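Local coordinates for VAO-type flavoprotein oxidase VAO615 (Myceliophthora thermophila, PDB 6F72) that probably works as a secreted oxidoreductase whose bicovalently bound FAD, once reduced, reacts rapidly with molecular oxygen, with no substrate yet identified, at residues A325-L330 with D434-I439; R420-D425 with A508-G513. All coordinates share one frame; numbering follows the deposited sequence.

Interaction 1: residues A325-L330 with D434-I439; sequences AFHALL and DLFRNI. With NAG (2-acetamido-2-deoxy-beta-D-glucopyranose), chain G.
His327 on helix 316-335 and Phe436 on helix 426-439 reach toward each other and meet ring to ring. They alone join 325-330 to 434-439; their CA atoms lie 11.9 Å apart, and the two rings bridge that gap. Along the second segment, the backbone between Asp434 and Leu435 is met by the acetyl methyl C8 of the NAG, 3.5 Å from Leu435 N.

Phe436 follows and carries the contact. Its CG stands anti to the carbonyl carbon (chi1 -78°), and the ring is sent out toward His327. CE2 of Phe436 approaches CE1 of His327 to 3.3 Å, at the edge of the imidazole and near its plane. The ring planes stand almost perpendicular, at 87°, with centroids 5.5 Å apart. Phe448 meets Phe436 edge-to-face, and Leu474 of strand 472-480 packs on His327.

Arg437 adds a second link between the helices, because its NH2 forms a salt bridge with Glu317 of helix 316-335. Asn438 is N-glycosylated, with ND2 bonded to NAG C1 at 1.4 Å. Ile439 packs on Leu502.

NE2 of His327 has a hydrogen-bond partner outside the two segments, so the buried imidazole asks nothing polar of Phe436. The contact with Phe436 is nearest through ring carbons, which implies close van der Waals packing of two buried rings, not a polar bond.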
ATOM      1  N   ALA A 325      27.299   5.313   6.002  1.00 31.86           N
ATOM      2  CA  ALA A 325      27.449   6.121   7.222  1.00 31.95           C
ATOM      3  C   ALA A 325      26.169   6.867   7.601  1.00 31.27           C
ATOM      4  O   ALA A 325      25.836   6.948   8.778  1.00 31.23           O
ATOM      5  CB  ALA A 325      28.599   7.097   7.068  1.00 32.54           C
ATOM      6  N   PHE A 326      25.481   7.426   6.603  1.00 30.94           N
ATOM      7  CA  PHE A 326      24.144   8.020   6.774  1.00 30.32           C
ATOM      8  C   PHE A 326      23.206   7.030   7.455  1.00 29.86           C
ATOM      9  O   PHE A 326      22.498   7.391   8.409  1.00 29.64           O
ATOM     10  CB  PHE A 326      23.600   8.440   5.400  1.00 30.15           C
ATOM     11  CG  PHE A 326      22.152   8.871   5.391  1.00 29.54           C
ATOM     12  CD1 PHE A 326      21.790  10.170   5.755  1.00 29.59           C
ATOM     13  CD2 PHE A 326      21.153   7.991   4.959  1.00 29.08           C
ATOM     14  CE1 PHE A 326      20.457  10.572   5.718  1.00 29.21           C
ATOM     15  CE2 PHE A 326      19.818   8.385   4.922  1.00 28.61           C
ATOM     16  CZ  PHE A 326      19.472   9.679   5.298  1.00 28.70           C
ATOM     17  N   HIS A 327      23.222   5.785   6.966  1.00 29.75           N
ATOM     18  CA  HIS A 327      22.439   4.699   7.540  1.00 29.45           C
ATOM     19  C   HIS A 327      22.811   4.423   8.993  1.00 29.85           C
ATOM     20  O   HIS A 327      21.925   4.331   9.848  1.00 29.48           O
ATOM     21  CB  HIS A 327      22.608   3.428   6.727  1.00 29.53           C
ATOM     22  CG  HIS A 327      21.821   3.415   5.462  1.00 29.25           C
ATOM     23  ND1 HIS A 327      22.092   2.536   4.438  1.00 29.52           N
ATOM     24  CD2 HIS A 327      20.775   4.171   5.050  1.00 28.68           C
ATOM     25  CE1 HIS A 327      21.243   2.749   3.449  1.00 29.21           C
ATOM     26  NE2 HIS A 327      20.427   3.726   3.802  1.00 28.69           N
ATOM     27  N   ALA A 328      24.116   4.297   9.255  1.00 30.52           N
ATOM     28  CA  ALA A 328      24.632   4.080  10.605  1.00 31.26           C
ATOM     29  C   ALA A 328      24.308   5.241  11.555  1.00 31.31           C
ATOM     30  O   ALA A 328      24.250   5.039  12.764  1.00 31.70           O
ATOM     31  CB  ALA A 328      26.137   3.798  10.575  1.00 32.06           C
ATOM     32  N   LEU A 329      24.079   6.437  11.007  1.00 31.15           N
ATOM     33  CA  LEU A 329      23.793   7.620  11.829  1.00 31.52           C
ATOM     34  C   LEU A 329      22.310   7.844  12.184  1.00 31.10           C
ATOM     35  O   LEU A 329      21.982   8.664  13.062  1.00 31.34           O
ATOM     36  CB  LEU A 329      24.419   8.880  11.214  1.00 31.73           C
ATOM     37  CG  LEU A 329      25.922   9.089  11.470  1.00 32.60           C
ATOM     38  CD1 LEU A 329      26.377  10.352  10.772  1.00 32.81           C
ATOM     39  CD2 LEU A 329      26.285   9.159  12.950  1.00 33.17           C
ATOM     40  N   LEU A 330      21.432   7.098  11.508  1.00 30.63           N
ATOM     41  CA  LEU A 330      19.982   7.152  11.748  1.00 30.23           C
ATOM     42  C   LEU A 330      19.486   6.806  13.159  1.00 30.52           C
ATOM     43  O   LEU A 330      18.607   7.517  13.650  1.00 30.80           O
ATOM     44  CB  LEU A 330      19.221   6.317  10.712  1.00 29.60           C
ATOM     45  CG  LEU A 330      19.265   6.779   9.257  1.00 29.21           C
ATOM     46  CD1 LEU A 330      18.695   5.688   8.377  1.00 28.83           C
ATOM     47  CD2 LEU A 330      18.528   8.095   9.061  1.00 28.97           C
ATOM     48  N   ASP A 434      26.402  -2.894  -0.401  1.00 32.94           N
ATOM     49  CA  ASP A 434      26.638  -3.646  -1.642  1.00 33.38           C
ATOM     50  C   ASP A 434      25.351  -4.069  -2.375  1.00 32.78           C
ATOM     51  O   ASP A 434      25.338  -4.102  -3.615  1.00 32.88           O
ATOM     52  CB  ASP A 434      27.569  -4.851  -1.415  1.00 33.97           C
ATOM     53  CG  ASP A 434      28.974  -4.444  -0.949  1.00 34.92           C
ATOM     54  OD1 ASP A 434      29.408  -3.289  -1.170  1.00 35.24           O
ATOM     55  OD2 ASP A 434      29.646  -5.297  -0.340  1.00 35.41           O
ATOM     56  N   LEU A 435      24.283  -4.374  -1.630  1.00 32.29           N
ATOM     57  CA  LEU A 435      22.959  -4.626  -2.239  1.00 31.82           C
ATOM     58  C   LEU A 435      22.434  -3.403  -2.995  1.00 31.87           C
ATOM     59  O   LEU A 435      21.990  -3.516  -4.146  1.00 31.95           O
ATOM     60  CB  LEU A 435      21.932  -5.091  -1.200  1.00 31.09           C
ATOM     61  CG  LEU A 435      20.453  -5.210  -1.633  1.00 30.33           C
ATOM     62  CD1 LEU A 435      20.267  -6.282  -2.703  1.00 30.19           C
ATOM     63  CD2 LEU A 435      19.546  -5.447  -0.426  1.00 29.61           C
ATOM     64  N   PHE A 436      22.500  -2.247  -2.337  1.00 32.25           N
ATOM     65  CA  PHE A 436      22.051  -0.966  -2.881  1.00 32.48           C
ATOM     66  C   PHE A 436      22.834  -0.547  -4.127  1.00 33.63           C
ATOM     67  O   PHE A 436      22.263   0.057  -5.038  1.00 33.20           O
ATOM     68  CB  PHE A 436      22.140   0.121  -1.805  1.00 32.34           C
ATOM     69  CG  PHE A 436      21.021   0.085  -0.786  1.00 31.62           C
ATOM     70  CD1 PHE A 436      20.265  -1.084  -0.558  1.00 31.01           C
ATOM     71  CD2 PHE A 436      20.729   1.226  -0.030  1.00 31.53           C
ATOM     72  CE1 PHE A 436      19.244  -1.103   0.386  1.00 30.59           C
ATOM     73  CE2 PHE A 436      19.700   1.210   0.911  1.00 31.03           C
ATOM     74  CZ  PHE A 436      18.969   0.040   1.128  1.00 30.47           C
ATOM     75  N   ARG A 437      24.134  -0.868  -4.149  1.00 35.09           N
ATOM     76  CA  ARG A 437      24.993  -0.651  -5.318  1.00 36.57           C
ATOM     77  C   ARG A 437      24.525  -1.492  -6.493  1.00 37.04           C
ATOM     78  O   ARG A 437      24.387  -0.970  -7.598  1.00 37.19           O
ATOM     79  CB  ARG A 437      26.454  -1.000  -5.030  1.00 37.50           C
ATOM     80  CG  ARG A 437      27.143  -0.176  -3.970  1.00 38.05           C
ATOM     81  CD  ARG A 437      28.538  -0.746  -3.755  1.00 39.29           C
ATOM     82  NE  ARG A 437      29.539  -0.024  -4.533  1.00 40.10           N
ATOM     83  CZ  ARG A 437      30.597   0.601  -4.011  1.00 41.19           C
ATOM     84  NH1 ARG A 437      30.833   0.593  -2.699  1.00 41.53           N
ATOM     85  NH2 ARG A 437      31.441   1.233  -4.810  1.00 42.10           N
ATOM     86  N   ASN A 438      24.296  -2.785  -6.245  1.00 37.91           N
ATOM     87  CA  ASN A 438      23.781  -3.724  -7.253  1.00 38.85           C
ATOM     88  C   ASN A 438      22.438  -3.300  -7.889  1.00 37.19           C
ATOM     89  O   ASN A 438      22.281  -3.355  -9.118  1.00 36.92           O
ATOM     90  CB  ASN A 438      23.681  -5.140  -6.668  1.00 41.59           C
ATOM     91  CG  ASN A 438      25.044  -5.801  -6.465  1.00 45.61           C
ATOM     92  OD1 ASN A 438      26.094  -5.159  -6.568  1.00 45.67           O
ATOM     93  ND2 ASN A 438      25.020  -7.108  -6.173  1.00 49.79           N
ATOM     94  N   ILE A 439      21.492  -2.868  -7.050  1.00 35.46           N
ATOM     95  CA  ILE A 439      20.182  -2.381  -7.509  1.00 34.04           C
ATOM     96  C   ILE A 439      20.344  -1.105  -8.338  1.00 33.94           C
ATOM     97  O   ILE A 439      19.664  -0.934  -9.362  1.00 33.74           O
ATOM     98  CB  ILE A 439      19.173  -2.153  -6.343  1.00 33.06           C
ATOM     99  CG1 ILE A 439      18.913  -3.464  -5.580  1.00 32.57           C
ATOM    100  CG2 ILE A 439      17.862  -1.569  -6.880  1.00 32.38           C
ATOM    101  CD1 ILE A 439      18.281  -3.312  -4.198  1.00 32.05           C
TER
HETATM  102  C1  NAG G 610      26.175  -7.942  -5.942  1.00 36.63           C
HETATM  103  C2  NAG G 610      25.728  -9.052  -4.967  1.00 41.26           C
HETATM  104  C3  NAG G 610      26.557 -10.353  -5.053  1.00 42.52           C
HETATM  105  C4  NAG G 610      26.977 -10.717  -6.485  1.00 44.22           C
HETATM  106  C5  NAG G 610      27.655  -9.498  -7.126  1.00 44.19           C
HETATM  107  C6  NAG G 610      28.201  -9.760  -8.528  1.00 46.41           C
HETATM  108  C7  NAG G 610      24.737  -8.383  -2.782  1.00 42.38           C
HETATM  109  C8  NAG G 610      25.060  -7.774  -1.448  1.00 40.21           C
HETATM  110  N2  NAG G 610      25.781  -8.500  -3.618  1.00 41.39           N
HETATM  111  O3  NAG G 610      25.823 -11.452  -4.507  1.00 42.99           O
HETATM  112  O4  NAG G 610      27.810 -11.889  -6.503  1.00 45.12           O
HETATM  113  O5  NAG G 610      26.684  -8.438  -7.192  1.00 41.42           O
HETATM  114  O6  NAG G 610      27.115  -9.883  -9.458  1.00 49.07           O
HETATM  115  O7  NAG G 610      23.597  -8.742  -3.051  1.00 42.91           O

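Interaction 2: residues R420-D425 with A508-G513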
ATOM      1  N   ARG A 420      17.672  -2.912  12.194  1.00 27.77           N
ATOM      2  CA  ARG A 420      18.688  -2.001  12.752  1.00 28.78           C
ATOM      3  C   ARG A 420      20.061  -2.646  12.999  1.00 29.26           C
ATOM      4  O   ARG A 420      21.098  -2.008  12.759  1.00 29.84           O
ATOM      5  CB  ARG A 420      18.183  -1.404  14.061  1.00 29.51           C
ATOM      6  CG  ARG A 420      18.942  -0.174  14.524  1.00 30.88           C
ATOM      7  CD  ARG A 420      18.601   0.148  15.969  1.00 31.86           C
ATOM      8  NE  ARG A 420      18.335   1.576  16.148  1.00 32.78           N
ATOM      9  CZ  ARG A 420      17.132   2.120  16.289  1.00 32.84           C
ATOM     10  NH1 ARG A 420      16.037   1.375  16.289  1.00 32.80           N
ATOM     11  NH2 ARG A 420      17.016   3.432  16.426  1.00 33.48           N
ATOM     12  N   SER A 421      20.064  -3.896  13.465  1.00 29.02           N
ATOM     13  CA  SER A 421      21.317  -4.590  13.838  1.00 29.59           C
ATOM     14  C   SER A 421      22.233  -4.831  12.630  1.00 29.69           C
ATOM     15  O   SER A 421      23.452  -4.858  12.770  1.00 30.18           O
ATOM     16  CB  SER A 421      21.016  -5.902  14.565  1.00 29.59           C
ATOM     17  OG  SER A 421      20.080  -6.669  13.823  1.00 29.18           O
ATOM     18  N   LEU A 422      21.633  -4.979  11.449  1.00 29.07           N
ATOM     19  CA  LEU A 422      22.390  -5.102  10.197  1.00 29.28           C
ATOM     20  C   LEU A 422      23.143  -3.821   9.850  1.00 29.67           C
ATOM     21  O   LEU A 422      24.331  -3.873   9.501  1.00 30.37           O
ATOM     22  CB  LEU A 422      21.502  -5.565   9.039  1.00 28.62           C
ATOM     23  CG  LEU A 422      20.942  -6.992   9.116  1.00 28.41           C
ATOM     24  CD1 LEU A 422      19.990  -7.224   7.960  1.00 27.89           C
ATOM     25  CD2 LEU A 422      22.003  -8.089   9.150  1.00 28.98           C
ATOM     26  N   VAL A 423      22.467  -2.687   9.999  1.00 29.29           N
ATOM     27  CA  VAL A 423      23.024  -1.368   9.702  1.00 29.79           C
ATOM     28  C   VAL A 423      24.094  -0.922  10.709  1.00 30.73           C
ATOM     29  O   VAL A 423      25.119  -0.357  10.331  1.00 31.39           O
ATOM     30  CB  VAL A 423      21.910  -0.302   9.636  1.00 29.14           C
ATOM     31  CG1 VAL A 423      22.498   1.081   9.441  1.00 29.53           C
ATOM     32  CG2 VAL A 423      20.922  -0.617   8.521  1.00 28.48           C
ATOM     33  N   THR A 424      23.840  -1.154  11.991  1.00 31.15           N
ATOM     34  CA  THR A 424      24.729  -0.662  13.061  1.00 32.15           C
ATOM     35  C   THR A 424      26.048  -1.441  13.209  1.00 33.09           C
ATOM     36  O   THR A 424      27.007  -0.928  13.805  1.00 33.87           O
ATOM     37  CB  THR A 424      23.984  -0.567  14.400  1.00 31.97           C
ATOM     38  OG1 THR A 424      23.428  -1.847  14.716  1.00 31.67           O
ATOM     39  CG2 THR A 424      22.857   0.456  14.277  1.00 31.36           C
ATOM     40  N   ASP A 425      26.096  -2.658  12.656  1.00 33.24           N
ATOM     41  CA  ASP A 425      27.352  -3.411  12.508  1.00 34.22           C
ATOM     42  C   ASP A 425      27.983  -3.168  11.111  1.00 34.42           C
ATOM     43  O   ASP A 425      27.431  -3.624  10.103  1.00 33.81           O
ATOM     44  CB  ASP A 425      27.121  -4.912  12.769  1.00 34.40           C
ATOM     45  CG  ASP A 425      28.377  -5.779  12.510  1.00 35.60           C
ATOM     46  OD1 ASP A 425      29.517  -5.267  12.451  1.00 36.60           O
ATOM     47  OD2 ASP A 425      28.218  -7.005  12.362  1.00 35.77           O
ATOM     48  N   ALA A 508      18.545 -12.254   0.620  1.00 25.26           N
ATOM     49  CA  ALA A 508      19.832 -12.819   1.013  1.00 25.83           C
ATOM     50  C   ALA A 508      20.798 -11.779   1.602  1.00 26.03           C
ATOM     51  O   ALA A 508      21.592 -12.105   2.506  1.00 26.39           O
ATOM     52  CB  ALA A 508      20.471 -13.538  -0.175  1.00 26.33           C
ATOM     53  N   ALA A 509      20.731 -10.541   1.099  1.00 25.67           N
ATOM     54  CA  ALA A 509      21.611  -9.465   1.593  1.00 25.96           C
ATOM     55  C   ALA A 509      21.233  -8.904   2.968  1.00 25.66           C
ATOM     56  O   ALA A 509      22.000  -8.120   3.557  1.00 25.97           O
ATOM     57  CB  ALA A 509      21.709  -8.338   0.588  1.00 25.90           C
ATOM     58  N   THR A 510      20.057  -9.293   3.471  1.00 25.06           N
ATOM     59  CA  THR A 510      19.526  -8.733   4.711  1.00 24.73           C
ATOM     60  C   THR A 510      18.865  -9.804   5.619  1.00 24.55           C
ATOM     61  O   THR A 510      17.640  -9.790   5.807  1.00 24.00           O
ATOM     62  CB  THR A 510      18.538  -7.573   4.415  1.00 24.17           C
ATOM     63  OG1 THR A 510      17.583  -8.000   3.431  1.00 23.73           O
ATOM     64  CG2 THR A 510      19.272  -6.300   3.927  1.00 24.39           C
ATOM     65  N   PRO A 511      19.670 -10.725   6.205  1.00 25.07           N
ATOM     66  CA  PRO A 511      19.087 -11.790   7.038  1.00 24.96           C
ATOM     67  C   PRO A 511      18.408 -11.215   8.271  1.00 24.56           C
ATOM     68  O   PRO A 511      18.886 -10.220   8.821  1.00 24.65           O
ATOM     69  CB  PRO A 511      20.302 -12.651   7.435  1.00 25.75           C
ATOM     70  CG  PRO A 511      21.382 -12.261   6.485  1.00 26.22           C
ATOM     71  CD  PRO A 511      21.142 -10.814   6.186  1.00 25.83           C
ATOM     72  N   GLY A 512      17.277 -11.810   8.658  1.00 24.19           N
ATOM     73  CA  GLY A 512      16.470 -11.333   9.815  1.00 23.89           C
ATOM     74  C   GLY A 512      15.452 -10.263   9.457  1.00 23.27           C
ATOM     75  O   GLY A 512      14.630  -9.869  10.281  1.00 23.08           O
ATOM     76  N   GLY A 513      15.523  -9.772   8.226  1.00 23.09           N
ATOM     77  CA  GLY A 513      14.527  -8.852   7.689  1.00 22.55           C
ATOM     78  C   GLY A 513      13.332  -9.581   7.114  1.00 22.14           C
ATOM     79  O   GLY A 513      13.180 -10.794   7.287  1.00 22.24           O
TER
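The isobutyl group of Leu422 points from helix 420-424 into the backbone of Thr510 and Pro511. CG lies anti to the carbonyl carbon (chi1 -67°), which carries the branch point out to the turn, where both methyls find partners. CD1 goes deepest. It rests 3.6 Å from Thr510 CA and 3.8 Å from Thr510 CB, so it touches the threonine at the root of its side chain. The carbonyl oxygen of Pro511 faces the fork of the leucine and lies 3.3 Å from Leu422 CD1; CD2 and CG are slightly farther away. The other branch meets the proline ring at a slant, with Leu422 CD2 at 4.1 Å from Pro511 CD. All of this is van der Waals contact.

Thr510 turns its hydroxyl to other partners. With chi1 at 50°, OG1 sits between the backbone N and the carbonyl carbon, and it hydrogen-bonds to Met506 O and Arg416 NE. This helps fix the threonine that CD1 rests on. Cutting Leu422 back to an alanine would probably leave a gap beside Thr510 CA and the Pro511 ring, and the turn would lose its apolar neighbour from helix 420-424.

Residues 510-513 form a type II beta turn, closed by Gly513 N to Thr510 O at 3.2 Å. Gly512 takes a positive phi of 87°, which suits the glycine commonly found at this position. The turn follows helix 488-508, while helix 420-424 follows strand 412-419, an outermost strand of a seven-stranded antiparallel sheet. Such a sheet, flanked by helices, is consistent with the substrate (cap) domain of VAO-type flavoproteins.

In the fold
Interactions 1 and 2 are neighbours, with centres 11 Å apart. They touch in two places. Val423 CG1 packs on helix 316-335, 3.3 Å from His327 O. Leu435 CB lies 3.7 Å from Ala509 CB. The chain also ties them: helix 420-424 runs on to helix 426-439, and Asp425 between them N-caps the second helix through OD1 and Lys427 N. Their segments alternate along the sequence. The glycan on Asn438 lies beside segments of both interactions, since it touches Ala509 and its nearest atom lies about 8 Å from the Thr510 side chain. Neither contact includes His157 or Cys222, the residues cross-linked to FAD.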